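Local atomic coordinates of alpha-fucosidase GH29 (Fusarium graminearum, PDB entry 4PSR), a protein that hydrolyses alpha-L-fucosides as a GH29 glycoside hydrolase and probably removes alpha-1,6-linked fucose from the core N-acetylglucosamine of glycoprotein glycans. Residues V31-G36 against A120-E125. Residues are numbered along the deposited sequence; the frame is centred on the assembly and turned at random.
Sequences VYWHWG and AGPVAE. With FUL (beta-L-fucopyranose), chain M.
G121 N donates to V31 O over 3.1 Å, and V123 N donates to W33 O, again over 3.1 Å but straighter, with 165° at the hydrogen; these two bonds join the first two strands of the (beta/alpha)8 barrel, 29-33 and 119-125. The segments 31-33 and 120-125 run parallel, their axes inclined by -29°. P122, lacking an N-H, lies between the two donors. V31 O also receives a CA-H...O contact from A120 CA, and G121 O takes a similar one from Y32 CA. Beyond the end of strand 29-33, water 1 lies 2.7 Å from W35 O and 2.8 Å from V123 O, with geometry that suits donation to either; with further acceptors near, it need not serve both at once.

W33 lays one face of its indole over the G121-P122 peptide. Its CG sits between the backbone N and the carbonyl carbon (chi1 41°), which folds the ring back across the neighbouring strand; P122 CA meets the five-membered ring in a CH-pi contact, 3.8 Å from the centroid. I109 of helix 105-114 touches this indole from the barrel's outer layer.

On the side facing the barrel interior, V123 CG2 stands over the H34 imidazole, 11° off the ring normal. Both H34 nitrogens are engaged: ND1 bonds to N342 OD1 of strand 337-343, which would steady the ring's rotation. NE2, the nitrogen on the other side of CE1, shares a hydrogen bond with O4 of the bound beta-L-fucopyranose, 2.7 Å long and in the imidazole plane.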
ATOM      1  N   VAL A  31      -2.777   6.603  -6.045  1.00  8.78           N
ATOM      2  CA  VAL A  31      -2.441   6.102  -7.365  1.00  8.93           C
ATOM      3  C   VAL A  31      -1.038   6.538  -7.775  1.00  9.59           C
ATOM      4  O   VAL A  31      -0.653   7.689  -7.637  1.00  9.85           O
ATOM      5  CB  VAL A  31      -3.473   6.585  -8.434  1.00  9.14           C
ATOM      6  CG1 VAL A  31      -3.022   6.211  -9.839  1.00 10.70           C
ATOM      7  CG2 VAL A  31      -4.849   6.005  -8.142  1.00 11.35           C
ATOM      8  N   TYR A  32      -0.277   5.609  -8.339  1.00  8.96           N
ATOM      9  CA  TYR A  32       1.005   5.924  -8.947  1.00  9.39           C
ATOM     10  C   TYR A  32       1.152   5.203 -10.276  1.00  9.35           C
ATOM     11  O   TYR A  32       0.262   4.468 -10.681  1.00  8.55           O
ATOM     12  CB  TYR A  32       2.214   5.697  -8.009  1.00  9.72           C
ATOM     13  CG  TYR A  32       2.712   4.284  -7.685  1.00 11.22           C
ATOM     14  CD1 TYR A  32       4.061   4.086  -7.436  1.00 10.26           C
ATOM     15  CD2 TYR A  32       1.861   3.209  -7.546  1.00 10.45           C
ATOM     16  CE1 TYR A  32       4.551   2.862  -7.096  1.00 12.13           C
ATOM     17  CE2 TYR A  32       2.346   1.954  -7.200  1.00 10.83           C
ATOM     18  CZ  TYR A  32       3.682   1.792  -6.963  1.00 10.64           C
ATOM     19  OH  TYR A  32       4.137   0.524  -6.586  1.00 11.89           O
ATOM     20  N   TRP A  33       2.244   5.475 -10.979  1.00  9.62           N
ATOM     21  CA  TRP A  33       2.402   4.949 -12.322  1.00  8.91           C
ATOM     22  C   TRP A  33       3.848   4.590 -12.633  1.00  9.92           C
ATOM     23  O   TRP A  33       4.748   5.407 -12.498  1.00 10.19           O
ATOM     24  CB  TRP A  33       1.835   5.923 -13.390  1.00  9.48           C
ATOM     25  CG  TRP A  33       2.125   7.364 -13.165  1.00  9.03           C
ATOM     26  CD1 TRP A  33       3.143   8.103 -13.685  1.00  9.30           C
ATOM     27  CD2 TRP A  33       1.321   8.270 -12.416  1.00  9.04           C
ATOM     28  NE1 TRP A  33       3.048   9.421 -13.275  1.00 11.36           N
ATOM     29  CE2 TRP A  33       1.941   9.536 -12.478  1.00 10.90           C
ATOM     30  CE3 TRP A  33       0.173   8.121 -11.645  1.00  9.77           C
ATOM     31  CZ2 TRP A  33       1.425  10.641 -11.823  1.00 10.56           C
ATOM     32  CZ3 TRP A  33      -0.336   9.234 -10.989  1.00 10.42           C
ATOM     33  CH2 TRP A  33       0.294  10.465 -11.077  1.00 10.91           C
ATOM     34  N   HIS A  34       4.011   3.356 -13.089  1.00 10.37           N
ATOM     35  CA  HIS A  34       5.284   2.882 -13.620  1.00  9.99           C
ATOM     36  C   HIS A  34       5.363   3.250 -15.100  1.00  9.05           C
ATOM     37  O   HIS A  34       5.001   2.459 -15.965  1.00 11.27           O
ATOM     38  CB  HIS A  34       5.411   1.358 -13.462  1.00 11.20           C
ATOM     39  CG  HIS A  34       5.741   0.891 -12.074  1.00 10.49           C
ATOM     40  ND1 HIS A  34       4.898   1.034 -10.992  1.00 10.47           N
ATOM     41  CD2 HIS A  34       6.832   0.230 -11.609  1.00  9.79           C
ATOM     42  CE1 HIS A  34       5.465   0.497  -9.921  1.00 13.79           C
ATOM     43  NE2 HIS A  34       6.634  -0.001 -10.273  1.00 12.46           N
ATOM     44  N   TRP A  35       5.898   4.430 -15.367  1.00 10.59           N
ATOM     45  CA  TRP A  35       6.023   4.935 -16.725  1.00  9.60           C
ATOM     46  C   TRP A  35       7.387   5.532 -16.869  1.00  9.41           C
ATOM     47  O   TRP A  35       7.772   6.402 -16.095  1.00 11.36           O
ATOM     48  CB  TRP A  35       4.963   6.000 -16.986  1.00 10.92           C
ATOM     49  CG  TRP A  35       4.968   6.568 -18.380  1.00  9.87           C
ATOM     50  CD1 TRP A  35       4.771   5.900 -19.547  1.00 13.41           C
ATOM     51  CD2 TRP A  35       5.193   7.930 -18.724  1.00 10.30           C
ATOM     52  NE1 TRP A  35       4.857   6.773 -20.598  1.00 12.47           N
ATOM     53  CE2 TRP A  35       5.110   8.030 -20.114  1.00 10.35           C
ATOM     54  CE3 TRP A  35       5.460   9.081 -17.975  1.00 12.54           C
ATOM     55  CZ2 TRP A  35       5.260   9.245 -20.790  1.00 12.40           C
ATOM     56  CZ3 TRP A  35       5.600  10.295 -18.643  1.00 14.92           C
ATOM     57  CH2 TRP A  35       5.505  10.362 -20.034  1.00 13.55           C
ATOM     58  N   GLY A  36       8.145   5.069 -17.855  1.00 10.40           N
ATOM     59  CA  GLY A  36       9.488   5.592 -18.056  1.00 10.96           C
ATOM     60  C   GLY A  36      10.177   4.978 -19.263  1.00  9.42           C
ATOM     61  O   GLY A  36       9.525   4.396 -20.097  1.00 10.35           O
ATOM     62  N   ALA A 120      -1.070  10.852  -4.942  1.00  8.48           N
ATOM     63  CA  ALA A 120      -0.764  10.440  -6.285  1.00  9.37           C
ATOM     64  C   ALA A 120       0.617  10.893  -6.691  1.00  9.49           C
ATOM     65  O   ALA A 120       1.145  11.867  -6.139  1.00 10.09           O
ATOM     66  CB  ALA A 120      -1.808  10.999  -7.275  1.00 10.49           C
ATOM     67  N   GLY A 121       1.195  10.200  -7.664  1.00  9.23           N
ATOM     68  CA  GLY A 121       2.431  10.671  -8.246  1.00  9.58           C
ATOM     69  C   GLY A 121       3.148   9.611  -9.040  1.00  8.10           C
ATOM     70  O   GLY A 121       2.696   8.469  -9.127  1.00  9.91           O
ATOM     71  N   PRO A 122       4.299   9.978  -9.610  1.00  9.26           N
ATOM     72  CA  PRO A 122       5.060   9.088 -10.490  1.00  9.74           C
ATOM     73  C   PRO A 122       6.038   8.176  -9.752  1.00 10.20           C
ATOM     74  O   PRO A 122       6.515   8.482  -8.664  1.00  9.95           O
ATOM     75  CB  PRO A 122       5.917  10.051 -11.306  1.00 10.84           C
ATOM     76  CG  PRO A 122       6.148  11.222 -10.330  1.00 11.16           C
ATOM     77  CD  PRO A 122       4.840  11.356  -9.593  1.00  8.15           C
ATOM     78  N   VAL A 123       6.377   7.079 -10.411  1.00  8.94           N
ATOM     79  CA  VAL A 123       7.689   6.483 -10.236  1.00  9.13           C
ATOM     80  C   VAL A 123       8.680   7.503 -10.786  1.00 10.15           C
ATOM     81  O   VAL A 123       8.649   7.841 -11.976  1.00 10.78           O
ATOM     82  CB  VAL A 123       7.812   5.128 -10.984  1.00 10.29           C
ATOM     83  CG1 VAL A 123       9.256   4.658 -11.016  1.00 10.55           C
ATOM     84  CG2 VAL A 123       6.925   4.096 -10.321  1.00 10.61           C
ATOM     85  N   ALA A 124       9.535   8.047  -9.922  1.00  9.80           N
ATOM     86  CA  ALA A 124      10.505   9.062 -10.342  1.00  9.47           C
ATOM     87  C   ALA A 124      11.788   8.419 -10.852  1.00 10.35           C
ATOM     88  O   ALA A 124      12.470   8.993 -11.718  1.00 11.45           O
ATOM     89  CB  ALA A 124      10.820  10.020  -9.214  1.00 10.94           C
ATOM     90  N   GLU A 125      12.146   7.253 -10.299  1.00 10.36           N
ATOM     91  CA  GLU A 125      13.303   6.493 -10.799  1.00  9.46           C
ATOM     92  C   GLU A 125      13.043   5.041 -10.421  1.00  9.94           C
ATOM     93  O   GLU A 125      12.852   4.756  -9.234  1.00 10.90           O
ATOM     94  CB  GLU A 125      14.610   6.974 -10.202  1.00 10.07           C
ATOM     95  CG  GLU A 125      15.786   6.142 -10.730  1.00 11.12           C
ATOM     96  CD  GLU A 125      17.150   6.683 -10.422  1.00 12.59           C
ATOM     97  OE1 GLU A 125      17.280   7.823  -9.980  1.00 11.37           O
ATOM     98  OE2 GLU A 125      18.128   5.901 -10.615  1.00 11.83           O
TER
HETATM   99  C1  FUL M 622       9.081  -4.551  -7.154  1.00 13.49           C
HETATM  100  C2  FUL M 622       9.813  -4.087  -8.397  1.00 16.14           C
HETATM  101  O2  FUL M 622      10.923  -4.937  -8.725  1.00 13.61           O
HETATM  102  C3  FUL M 622       8.793  -4.093  -9.505  1.00 13.34           C
HETATM  103  O3  FUL M 622       9.429  -3.743 -10.714  1.00 12.57           O
HETATM  104  C4  FUL M 622       7.718  -3.102  -9.134  1.00 13.81           C
HETATM  105  O4  FUL M 622       8.277  -1.793  -9.091  1.00 13.00           O
HETATM  106  C5  FUL M 622       7.122  -3.487  -7.786  1.00 14.89           C
HETATM  107  C6  FUL M 622       6.085  -2.500  -7.295  1.00 15.82           C
HETATM  108  O5  FUL M 622       8.112  -3.605  -6.767  1.00 13.26           O
HETATM  109  O1  FUL M 622      10.007  -4.648  -6.103  1.00 15.10           O
HETATM  110  O   HOH W   1       6.758   7.829 -14.014  1.00 11.65           O